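Local coordinates for protein carbohydrate oxidase (Microdochium nivale, PDB 3RJA) that oxidises the C1 hydroxyl of mono-, oligo- and polysaccharides with FAD, passing the electrons to molecular oxygen to give lactones and hydrogen peroxide, at residues S149-G154 with K363-T368; Y320-T325 with Y428-M433; M433-A438 with R462-Q467. All blocks are in the same frame, centred on the assembly; numbering follows the deposited sequence.

Contact 1: S149-G154 with K363-T368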
loop_
_atom_site.group_PDB
_atom_site.type_symbol
_atom_site.label_atom_id
_atom_site.label_comp_id
_atom_site.label_asym_id
_atom_site.label_seq_id
_atom_site.Cartn_x
_atom_site.Cartn_y
_atom_site.Cartn_z
ATOM N N SER A 149 -10.985 2.740 6.512
ATOM C CA SER A 149 -11.163 2.543 7.955
ATOM C C SER A 149 -9.920 2.978 8.746
ATOM O O SER A 149 -9.883 2.822 9.973
ATOM C CB SER A 149 -11.496 1.077 8.281
ATOM O OG SER A 149 -12.723 0.691 7.684
ATOM N N SER A 150 -8.908 3.530 8.075
ATOM C CA SER A 150 -7.652 3.834 8.773
ATOM C C SER A 150 -7.772 4.938 9.820
ATOM O O SER A 150 -7.103 4.863 10.838
ATOM C CB SER A 150 -6.518 4.174 7.812
ATOM O OG SER A 150 -6.126 3.046 7.071
ATOM N N HIS A 151 -8.614 5.948 9.595
ATOM C CA HIS A 151 -8.716 7.032 10.593
ATOM C C HIS A 151 -9.308 6.433 11.893
ATOM O O HIS A 151 -8.901 6.771 13.016
ATOM C CB HIS A 151 -9.569 8.161 10.041
ATOM C CG HIS A 151 -9.404 9.481 10.743
ATOM N ND1 HIS A 151 -10.229 9.881 11.783
ATOM C CD2 HIS A 151 -8.587 10.535 10.484
ATOM C CE1 HIS A 151 -9.879 11.097 12.173
ATOM N NE2 HIS A 151 -8.891 11.522 11.398
ATOM N N MET A 152 -10.283 5.548 11.703
ATOM C CA MET A 152 -10.963 4.866 12.789
ATOM C C MET A 152 -10.149 3.731 13.440
ATOM O O MET A 152 -10.192 3.559 14.652
ATOM C CB MET A 152 -12.284 4.281 12.245
ATOM C CG MET A 152 -13.072 3.489 13.271
ATOM S SD MET A 152 -13.866 4.593 14.460
ATOM C CE MET A 152 -14.698 3.387 15.526
ATOM N N HIS A 153 -9.439 2.935 12.639
ATOM C CA HIS A 153 -8.871 1.666 13.148
ATOM C C HIS A 153 -7.398 1.447 12.815
ATOM O O HIS A 153 -6.862 0.396 13.126
ATOM C CB HIS A 153 -9.660 0.463 12.594
ATOM C CG HIS A 153 -10.962 0.200 13.289
ATOM N ND1 HIS A 153 -11.062 0.014 14.653
ATOM C CD2 HIS A 153 -12.215 0.045 12.797
ATOM C CE1 HIS A 153 -12.324 -0.196 14.977
ATOM N NE2 HIS A 153 -13.042 -0.180 13.868
ATOM N N GLY A 154 -6.763 2.391 12.141
ATOM C CA GLY A 154 -5.317 2.305 11.894
ATOM C C GLY A 154 -4.935 1.578 10.609
ATOM O O GLY A 154 -5.801 1.227 9.795
ATOM N N LYS A 363 -5.231 14.878 14.842
ATOM C CA LYS A 363 -5.444 14.619 16.269
ATOM C C LYS A 363 -6.185 13.297 16.569
ATOM O O LYS A 363 -5.765 12.527 17.445
ATOM C CB LYS A 363 -6.193 15.798 16.913
ATOM C CG LYS A 363 -6.165 15.784 18.426
ATOM C CD LYS A 363 -7.550 15.984 19.015
ATOM C CE LYS A 363 -7.740 17.374 19.578
ATOM N NZ LYS A 363 -8.928 17.402 20.481
ATOM N N ASN A 364 -7.291 13.043 15.876
ATOM C CA ASN A 364 -8.095 11.856 16.195
ATOM C C ASN A 364 -7.860 10.658 15.260
ATOM O O ASN A 364 -8.616 9.662 15.275
ATOM C CB ASN A 364 -9.575 12.246 16.296
ATOM C CG ASN A 364 -9.795 13.398 17.287
ATOM O OD1 ASN A 364 -9.478 13.262 18.453
ATOM N ND2 ASN A 364 -10.278 14.537 16.802
ATOM N N SER A 365 -6.804 10.739 14.449
ATOM C CA SER A 365 -6.506 9.642 13.543
ATOM C C SER A 365 -5.895 8.491 14.326
ATOM O O SER A 365 -4.863 8.655 15.003
ATOM C CB SER A 365 -5.586 10.067 12.401
ATOM O OG SER A 365 -5.189 8.919 11.646
ATOM N N GLN A 366 -6.515 7.318 14.227
ATOM C CA GLN A 366 -5.946 6.120 14.854
ATOM C C GLN A 366 -4.524 5.745 14.324
ATOM O O GLN A 366 -3.713 5.145 15.038
ATOM C CB GLN A 366 -6.936 4.958 14.693
ATOM C CG GLN A 366 -6.749 3.805 15.638
ATOM C CD GLN A 366 -6.778 4.140 17.135
ATOM O OE1 GLN A 366 -6.146 3.435 17.894
ATOM N NE2 GLN A 366 -7.495 5.180 17.561
ATOM N N VAL A 367 -4.217 6.115 13.087
ATOM C CA VAL A 367 -2.894 5.830 12.527
ATOM C C VAL A 367 -1.775 6.454 13.394
ATOM O O VAL A 367 -0.696 5.856 13.566
ATOM C CB VAL A 367 -2.745 6.389 11.064
ATOM C CG1 VAL A 367 -1.262 6.295 10.586
ATOM C CG2 VAL A 367 -3.704 5.683 10.115
ATOM N N THR A 368 -2.075 7.629 13.960
ATOM C CA THR A 368 -1.121 8.448 14.752
ATOM C C THR A 368 -0.989 8.014 16.205
ATOM O O THR A 368 -0.159 8.551 16.923
ATOM C CB THR A 368 -1.548 9.944 14.800
ATOM O OG1 THR A 368 -2.725 10.107 15.633
ATOM C CG2 THR A 368 -1.835 10.459 13.447
#
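With CG of H151 anti to the backbone N (chi1 -161°), the imidazole swings back from its own helix toward 363-368 and lies flat beneath the backbone of S365. On the other side, CG of Q366 is also anti to its N, after which a bend at chi2 turns the amide aside, so that the methylenes CB and CG rather than the polar end rest on the helix terminus. S365 CA sits over the centre of the H151 ring, 3.8 Å from the centroid and 11° off the ring normal, a CH-pi contact over the face. S365 CB lies above the same face, shifted toward the CD2-NE2 side, 3.6 Å from H151 CD2. The ring's ND1 is bonded to the backbone carbonyl of R243, which helps fix its rotation. One direct backbone bond crosses the contact: Q366 N donates to H151 O over 2.7 Å at 166°, the donor tilted from the carbonyl plane. The short helix 150-153 of the FAD-binding region is thus joined to the loop between strands 352-359 and 384-392 of the eight-stranded antiparallel sheet. G154 is the first residue to leave helical backbone angles, with a positive phi, and its N comes within 3.6 Å of Q366 CB; a side chain at these backbone angles would jam against the preceding carbonyl. Next to it V367 CG2 packs against S150 O. S365 OG accepts from V367 N in an ST turn and is also bonded to the carbonyl of H360, while S365 O takes both T368 N and T368 OG1.

Contact 2: Y320-T325 with Y428-M433; sequences YAKSLT and YADPRM. With FAD (flavin-adenine dinucleotide), chain B.
Y320 OH stands at the centre of a polar network: it donates to D430 OD1 (2.7 Å) and accepts from K322 NZ and from R432 NH1, the latter lying 3.0 Å from Y320 OH with the hydroxyl in the guanidinium plane. D430 shares out its oxygens. OD1 takes the tyrosine and, from the opposite face of the carboxylate, R432 N, closing an Asx turn; OD2 offers its syn lone pair to K322 NZ in a 2.7 Å salt bridge. Bends at chi3 and chi4 (85° and 77°) curl the lysine back to reach it. NZ and R432 NH1 are 4.4 Å apart, a like-charge proximity probably eased by D407, which salt-bridges both. A phenylalanine in place of Y320 would probably leave D430 OD1 short of a donor and R432 NH1 and K322 NZ each without one acceptor. Waters satisfy the backbone: one donates to both A321 O and A429 O, another accepts from S323 N and donates to D430 OD2. Beyond them S323 CB meets the edge of the Y428 ring, whose CE1 lies 3.6 Å from FAD N1. Strand 318-326 thus backs the berberine-like segment that carries Y428 into the flavin and sugar-analogue site.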
loop_
_atom_site.group_PDB
_atom_site.type_symbol
_atom_site.label_atom_id
_atom_site.label_comp_id
_atom_site.label_asym_id
_atom_site.label_seq_id
_atom_site.Cartn_x
_atom_site.Cartn_y
_atom_site.Cartn_z
ATOM N N TYR A 320 2.646 5.268 -14.413
ATOM C CA TYR A 320 3.673 5.742 -13.530
ATOM C C TYR A 320 2.971 6.385 -12.337
ATOM O O TYR A 320 1.862 6.936 -12.474
ATOM C CB TYR A 320 4.557 6.776 -14.223
ATOM C CG TYR A 320 5.686 7.279 -13.341
ATOM C CD1 TYR A 320 6.592 6.387 -12.739
ATOM C CD2 TYR A 320 5.859 8.633 -13.119
ATOM C CE1 TYR A 320 7.634 6.838 -11.946
ATOM C CE2 TYR A 320 6.894 9.100 -12.330
ATOM C CZ TYR A 320 7.777 8.203 -11.741
ATOM O OH TYR A 320 8.793 8.694 -10.945
ATOM N N ALA A 321 3.605 6.307 -11.172
ATOM C CA ALA A 321 3.011 6.827 -9.946
ATOM C C ALA A 321 4.112 7.389 -9.024
ATOM O O ALA A 321 5.293 6.981 -9.104
ATOM C CB ALA A 321 2.216 5.715 -9.236
ATOM N N LYS A 322 3.717 8.307 -8.145
ATOM C CA LYS A 322 4.622 8.917 -7.191
ATOM C C LYS A 322 3.841 9.145 -5.917
ATOM O O LYS A 322 2.616 9.065 -5.928
ATOM C CB LYS A 322 5.167 10.250 -7.721
ATOM C CG LYS A 322 6.142 10.128 -8.891
ATOM C CD LYS A 322 6.865 11.490 -9.220
ATOM C CE LYS A 322 8.133 11.745 -8.368
ATOM N NZ LYS A 322 9.271 10.898 -8.903
ATOM N N SER A 323 4.538 9.483 -4.836
ATOM C CA SER A 323 3.869 9.750 -3.571
ATOM C C SER A 323 4.570 10.845 -2.775
ATOM O O SER A 323 5.690 11.228 -3.082
ATOM C CB SER A 323 3.771 8.463 -2.712
ATOM O OG SER A 323 5.036 8.138 -2.114
ATOM N N LEU A 324 3.872 11.316 -1.739
ATOM C CA LEU A 324 4.402 12.209 -0.711
ATOM C C LEU A 324 3.658 11.941 0.568
ATOM O O LEU A 324 2.441 11.670 0.546
ATOM C CB LEU A 324 4.202 13.683 -1.085
ATOM C CG LEU A 324 5.175 14.256 -2.129
ATOM C CD1 LEU A 324 4.777 15.696 -2.515
ATOM C CD2 LEU A 324 6.640 14.179 -1.623
ATOM N N THR A 325 4.387 12.024 1.682
ATOM C CA THR A 325 3.770 12.092 2.986
ATOM C C THR A 325 4.232 13.459 3.555
ATOM O O THR A 325 5.394 13.793 3.467
ATOM C CB THR A 325 4.158 10.874 3.886
ATOM O OG1 THR A 325 5.583 10.860 4.141
ATOM C CG2 THR A 325 3.762 9.520 3.204
ATOM N N TYR A 428 3.344 2.968 -2.607
ATOM C CA TYR A 428 3.219 3.599 -3.912
ATOM C C TYR A 428 4.614 3.682 -4.537
ATOM O O TYR A 428 5.146 4.778 -4.784
ATOM C CB TYR A 428 2.577 4.978 -3.787
ATOM C CG TYR A 428 1.206 5.001 -3.156
ATOM C CD1 TYR A 428 0.349 3.896 -3.275
ATOM C CD2 TYR A 428 0.730 6.151 -2.490
ATOM C CE1 TYR A 428 -0.917 3.898 -2.729
ATOM C CE2 TYR A 428 -0.562 6.156 -1.913
ATOM C CZ TYR A 428 -1.374 5.011 -2.055
ATOM O OH TYR A 428 -2.650 4.943 -1.547
ATOM N N ALA A 429 5.228 2.504 -4.728
ATOM C CA ALA A 429 6.659 2.412 -5.077
ATOM C C ALA A 429 7.008 3.165 -6.376
ATOM O O ALA A 429 6.366 2.982 -7.432
ATOM C CB ALA A 429 7.090 0.953 -5.201
ATOM N N ASP A 430 8.063 3.967 -6.297
ATOM C CA ASP A 430 8.441 4.807 -7.421
ATOM C C ASP A 430 9.867 4.428 -7.756
ATOM O O ASP A 430 10.798 4.833 -7.049
ATOM C CB ASP A 430 8.296 6.290 -7.013
ATOM C CG ASP A 430 8.913 7.251 -8.013
ATOM O OD1 ASP A 430 9.420 6.811 -9.068
ATOM O OD2 ASP A 430 8.841 8.450 -7.730
ATOM N N PRO A 431 10.053 3.628 -8.823
ATOM C CA PRO A 431 11.400 3.057 -9.053
ATOM C C PRO A 431 12.416 4.042 -9.595
ATOM O O PRO A 431 13.599 3.681 -9.716
ATOM C CB PRO A 431 11.153 1.961 -10.080
ATOM C CG PRO A 431 9.929 2.469 -10.870
ATOM C CD PRO A 431 9.071 3.175 -9.825
ATOM N N ARG A 432 11.996 5.268 -9.915
ATOM C CA ARG A 432 12.953 6.225 -10.531
ATOM C C ARG A 432 13.751 7.023 -9.490
ATOM O O ARG A 432 13.817 8.252 -9.537
ATOM C CB ARG A 432 12.244 7.131 -11.547
ATOM C CG ARG A 432 11.862 6.349 -12.810
ATOM C CD ARG A 432 10.923 7.151 -13.734
ATOM N NE ARG A 432 11.566 8.303 -14.373
ATOM C CZ ARG A 432 11.467 9.577 -13.970
ATOM N NH1 ARG A 432 10.754 9.934 -12.888
ATOM N NH2 ARG A 432 12.089 10.529 -14.671
ATOM N N MET A 433 14.312 6.296 -8.525
ATOM C CA MET A 433 15.192 6.846 -7.498
ATOM C C MET A 433 16.269 5.784 -7.180
ATOM O O MET A 433 15.967 4.581 -7.150
ATOM C CB MET A 433 14.402 7.177 -6.229
ATOM C CG MET A 433 13.338 8.313 -6.354
ATOM S SD MET A 433 12.373 8.579 -4.811
ATOM C CE MET A 433 11.479 7.040 -4.651
HETATM P PA FAD B . 3.817 -7.514 -4.591
HETATM O O1A FAD B . 3.536 -8.988 -4.709
HETATM O O2A FAD B . 4.201 -6.834 -5.880
HETATM O O5B FAD B . 4.991 -7.295 -3.520
HETATM C C5B FAD B . 5.265 -5.986 -3.033
HETATM C C4B FAD B . 6.579 -6.025 -2.234
HETATM O O4B FAD B . 6.416 -6.854 -1.083
HETATM C C3B FAD B . 7.744 -6.613 -3.029
HETATM O O3B FAD B . 8.963 -6.052 -2.536
HETATM C C2B FAD B . 7.685 -8.079 -2.612
HETATM O O2B FAD B . 8.867 -8.825 -2.783
HETATM C C1B FAD B . 7.308 -7.934 -1.145
HETATM N N9A FAD B . 6.628 -9.138 -0.676
HETATM C C8A FAD B . 5.573 -9.818 -1.276
HETATM N N7A FAD B . 5.276 -10.879 -0.478
HETATM C C5A FAD B . 6.085 -10.863 0.593
HETATM C C6A FAD B . 6.195 -11.718 1.694
HETATM N N6A FAD B . 5.375 -12.783 1.831
HETATM N N1A FAD B . 7.143 -11.415 2.657
HETATM C C2A FAD B . 7.990 -10.322 2.506
HETATM N N3A FAD B . 7.912 -9.499 1.400
HETATM C C4A FAD B . 6.954 -9.775 0.470
HETATM N N1 FAD B . -2.041 0.912 -1.026
HETATM C C2 FAD B . -2.628 1.412 0.142
HETATM O O2 FAD B . -1.964 1.623 1.164
HETATM N N3 FAD B . -4.008 1.601 0.129
HETATM C C4 FAD B . -4.854 1.233 -0.899
HETATM O O4 FAD B . -6.097 1.331 -0.783
HETATM C C4X FAD B . -4.177 0.757 -2.145
HETATM N N5 FAD B . -4.897 0.398 -3.195
HETATM C C5X FAD B . -4.315 -0.144 -4.317
HETATM C C6 FAD B . -5.110 -0.610 -5.396
HETATM C C7 FAD B . -4.544 -1.278 -6.465
HETATM C C7M FAD B . -5.416 -1.765 -7.641
HETATM C C8 FAD B . -3.169 -1.609 -6.414
HETATM C C8M FAD B . -2.507 -2.363 -7.550
HETATM C C9 FAD B . -2.366 -1.105 -5.402
HETATM C C9A FAD B . -2.921 -0.388 -4.324
HETATM N N10 FAD B . -2.151 0.015 -3.205
HETATM C C10 FAD B . -2.741 0.672 -2.136
HETATM C "C1'" FAD B . -0.671 -0.223 -3.213
HETATM C "C2'" FAD B . -0.333 -1.508 -2.471
HETATM O "O2'" FAD B . -0.467 -1.291 -1.072
HETATM C "C3'" FAD B . 1.100 -1.903 -2.749
HETATM O "O3'" FAD B . 1.326 -1.965 -4.141
HETATM C "C4'" FAD B . 1.406 -3.251 -2.075
HETATM O "O4'" FAD B . 2.773 -3.330 -1.813
HETATM C "C5'" FAD B . 0.934 -4.432 -2.928
HETATM O "O5'" FAD B . 1.209 -5.633 -2.261
HETATM P P FAD B . 1.312 -7.000 -3.132
HETATM O O1P FAD B . 1.509 -8.180 -2.227
HETATM O O2P FAD B . 0.079 -7.125 -4.029
HETATM O O3P FAD B . 2.585 -6.641 -4.032
HETATM O O HOH W 1 5.785 4.534 -9.798
HETATM O O HOH W 2 12.056 10.574 -9.591
HETATM O O HOH W 3 7.557 9.036 -5.343
HETATM O O HOH W 4 6.673 6.787 -3.738
#

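Contact 3: M433-A438 with R462-Q467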
loop_
_atom_site.group_PDB
_atom_site.type_symbol
_atom_site.label_atom_id
_atom_site.label_comp_id
_atom_site.label_asym_id
_atom_site.label_seq_id
_atom_site.Cartn_x
_atom_site.Cartn_y
_atom_site.Cartn_z
ATOM N N MET A 433 14.312 6.296 -8.525
ATOM C CA MET A 433 15.192 6.846 -7.498
ATOM C C MET A 433 16.269 5.784 -7.180
ATOM O O MET A 433 15.967 4.581 -7.150
ATOM C CB MET A 433 14.402 7.177 -6.229
ATOM C CG MET A 433 13.338 8.313 -6.354
ATOM S SD MET A 433 12.373 8.579 -4.811
ATOM C CE MET A 433 11.479 7.040 -4.651
ATOM N N ASP A 434 17.516 6.208 -6.953
ATOM C CA ASP A 434 18.558 5.254 -6.650
ATOM C C ASP A 434 18.321 4.687 -5.245
ATOM O O ASP A 434 17.515 5.238 -4.492
ATOM C CB ASP A 434 19.966 5.847 -6.840
ATOM C CG ASP A 434 20.340 6.908 -5.793
ATOM O OD1 ASP A 434 19.905 6.865 -4.627
ATOM O OD2 ASP A 434 21.148 7.792 -6.145
ATOM N N ARG A 435 19.017 3.596 -4.910
ATOM C CA ARG A 435 18.820 2.864 -3.646
ATOM C C ARG A 435 18.946 3.726 -2.382
ATOM O O ARG A 435 18.146 3.604 -1.441
ATOM C CB ARG A 435 19.811 1.678 -3.579
ATOM C CG ARG A 435 19.491 0.680 -2.479
ATOM C CD ARG A 435 20.348 -0.585 -2.568
ATOM N NE ARG A 435 19.989 -1.546 -1.524
ATOM C CZ ARG A 435 20.569 -2.737 -1.378
ATOM N NH1 ARG A 435 21.554 -3.117 -2.197
ATOM N NH2 ARG A 435 20.169 -3.543 -0.408
ATOM N N ASP A 436 19.956 4.595 -2.346
ATOM C CA ASP A 436 20.164 5.433 -1.164
ATOM C C ASP A 436 19.091 6.500 -0.997
ATOM O O ASP A 436 18.595 6.719 0.110
ATOM C CB ASP A 436 21.549 6.100 -1.188
ATOM C CG ASP A 436 22.682 5.099 -1.218
ATOM O OD1 ASP A 436 22.625 4.055 -0.534
ATOM O OD2 ASP A 436 23.637 5.356 -1.965
ATOM N N TYR A 437 18.761 7.192 -2.077
ATOM C CA TYR A 437 17.776 8.254 -2.008
ATOM C C TYR A 437 16.400 7.669 -1.674
ATOM O O TYR A 437 15.705 8.176 -0.799
ATOM C CB TYR A 437 17.737 9.045 -3.321
ATOM C CG TYR A 437 16.805 10.234 -3.287
ATOM C CD1 TYR A 437 17.212 11.460 -2.749
ATOM C CD2 TYR A 437 15.510 10.146 -3.800
ATOM C CE1 TYR A 437 16.345 12.561 -2.729
ATOM C CE2 TYR A 437 14.633 11.259 -3.784
ATOM C CZ TYR A 437 15.060 12.453 -3.248
ATOM O OH TYR A 437 14.185 13.535 -3.226
ATOM N N ALA A 438 16.020 6.601 -2.375
ATOM C CA ALA A 438 14.693 5.987 -2.190
ATOM C C ALA A 438 14.515 5.567 -0.741
ATOM O O ALA A 438 13.506 5.882 -0.123
ATOM C CB ALA A 438 14.528 4.787 -3.106
ATOM N N ARG A 462 20.346 -11.285 0.006
ATOM C CA ARG A 462 19.730 -12.414 -0.695
ATOM C C ARG A 462 18.378 -12.013 -1.301
ATOM O O ARG A 462 17.978 -12.505 -2.368
ATOM C CB ARG A 462 19.548 -13.589 0.278
ATOM C CG ARG A 462 18.754 -14.783 -0.265
ATOM C CD ARG A 462 19.522 -15.497 -1.352
ATOM N NE ARG A 462 20.827 -15.967 -0.889
ATOM C CZ ARG A 462 21.931 -15.922 -1.628
ATOM N NH1 ARG A 462 21.862 -15.422 -2.846
ATOM N NH2 ARG A 462 23.096 -16.370 -1.161
ATOM N N PHE A 463 17.677 -11.129 -0.607
ATOM C CA PHE A 463 16.367 -10.668 -1.046
ATOM C C PHE A 463 16.429 -9.339 -1.801
ATOM O O PHE A 463 15.430 -8.636 -1.896
ATOM C CB PHE A 463 15.413 -10.561 0.143
ATOM C CG PHE A 463 15.202 -11.864 0.876
ATOM C CD1 PHE A 463 14.586 -12.949 0.242
ATOM C CD2 PHE A 463 15.562 -11.984 2.219
ATOM C CE1 PHE A 463 14.371 -14.156 0.929
ATOM C CE2 PHE A 463 15.335 -13.186 2.922
ATOM C CZ PHE A 463 14.750 -14.277 2.268
ATOM N N TYR A 464 17.599 -9.016 -2.355
ATOM C CA TYR A 464 17.831 -7.736 -3.036
ATOM C C TYR A 464 16.757 -7.291 -4.020
ATOM O O TYR A 464 16.226 -8.092 -4.821
ATOM C CB TYR A 464 19.123 -7.807 -3.829
ATOM C CG TYR A 464 19.370 -6.604 -4.723
ATOM C CD1 TYR A 464 19.897 -5.411 -4.204
ATOM C CD2 TYR A 464 19.076 -6.660 -6.084
ATOM C CE1 TYR A 464 20.143 -4.296 -5.040
ATOM C CE2 TYR A 464 19.304 -5.555 -6.926
ATOM C CZ TYR A 464 19.833 -4.386 -6.405
ATOM O OH TYR A 464 20.041 -3.315 -7.242
ATOM N N TYR A 465 16.486 -5.989 -3.977
ATOM C CA TYR A 465 15.844 -5.306 -5.075
ATOM C C TYR A 465 16.332 -3.860 -5.031
ATOM O O TYR A 465 16.885 -3.425 -4.011
ATOM C CB TYR A 465 14.306 -5.434 -4.998
ATOM C CG TYR A 465 13.590 -4.782 -3.802
ATOM C CD1 TYR A 465 13.505 -5.433 -2.559
ATOM C CD2 TYR A 465 12.940 -3.544 -3.933
ATOM C CE1 TYR A 465 12.822 -4.837 -1.463
ATOM C CE2 TYR A 465 12.244 -2.951 -2.847
ATOM C CZ TYR A 465 12.168 -3.611 -1.622
ATOM O OH TYR A 465 11.463 -3.037 -0.529
ATOM N N PRO A 466 16.113 -3.099 -6.113
ATOM C CA PRO A 466 16.856 -1.837 -6.169
ATOM C C PRO A 466 16.478 -0.771 -5.126
ATOM O O PRO A 466 17.191 0.242 -5.014
ATOM C CB PRO A 466 16.584 -1.323 -7.604
ATOM C CG PRO A 466 16.335 -2.567 -8.390
ATOM C CD PRO A 466 15.508 -3.432 -7.420
ATOM N N GLN A 467 15.395 -0.962 -4.370
ATOM C CA GLN A 467 15.117 -0.013 -3.291
ATOM C C GLN A 467 14.994 -0.709 -1.942
ATOM O O GLN A 467 14.331 -0.205 -1.028
ATOM C CB GLN A 467 13.928 0.932 -3.599
ATOM C CG GLN A 467 14.144 1.763 -4.887
ATOM C CD GLN A 467 12.953 2.621 -5.324
ATOM O OE1 GLN A 467 11.801 2.354 -4.987
ATOM N NE2 GLN A 467 13.249 3.666 -6.121
HETATM O O HOH W 5 16.992 2.107 -7.245
#
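The carbonyl oxygen of M433 is gripped by two donors: Q467 NE2 at 3.0 Å, with an N-H...O angle of 167°, and a water at 2.7 Å from M433 O that also donates to P466 O. M433 lies just before helix 435-443, where D434 is the N-cap and its OD1 accepts from Y437 N over 2.8 Å. The contact therefore joins a capped helix start to the loop after helix 447-457, within the berberine-like region. The Q467 side chain leaves with CG anti to its carbonyl carbon (chi1 -58°) and then runs out extended, which carries the amide across the helix start to M433. The bond lies in the plane of the Q467 amide, although the donor is tilted from the plane of the accepting carbonyl. Beneath the amide, A438 CB presses on its flat part, 3.5 Å from Q467 CD, while Y442 OH bonds OE1, which probably restrains the amide from flipping. R435 lies along P466 and reaches toward Y464. Its CB packs 3.3 Å from P466 O, and the chain stays straight from CG to NE, placing the guanidinium beside Y464 with the two planes 68° apart. NE and NH2 bond the carbonyls of A468 and V469, and NH1 forms a salt bridge with D461, so these charged ends are held by residues just before and after 462-467. What Y464 offers is its edge: R435 NH1 lies near the ring plane, 3.4 Å from Y464 CE1, while CD1 of the ring lies over one face of the guanidinium.

How the contacts relate
Contacts 2 and 3 are neighbours, their centres 13 Å apart, and run in series: M433 ends one and begins the other, and Q467 NE2 also reaches D430 O, 2.9 Å away, in a probable hydrogen bond. Together they tie strand 318-326 to the berberine-like segment and then to its C-terminal loop, whose Y465 lies close to FAD. The centre of contact 1 is about 23 Å from that of contact 2 and, across the chain's centre, 30 Å from that of contact 3. Along the sequence it interlaces with contact 2. Contacts 1 and 2 both involve the eight-stranded sheet, one through a loop and the other through a strand, joining it to the flavin-binding parts at separate points.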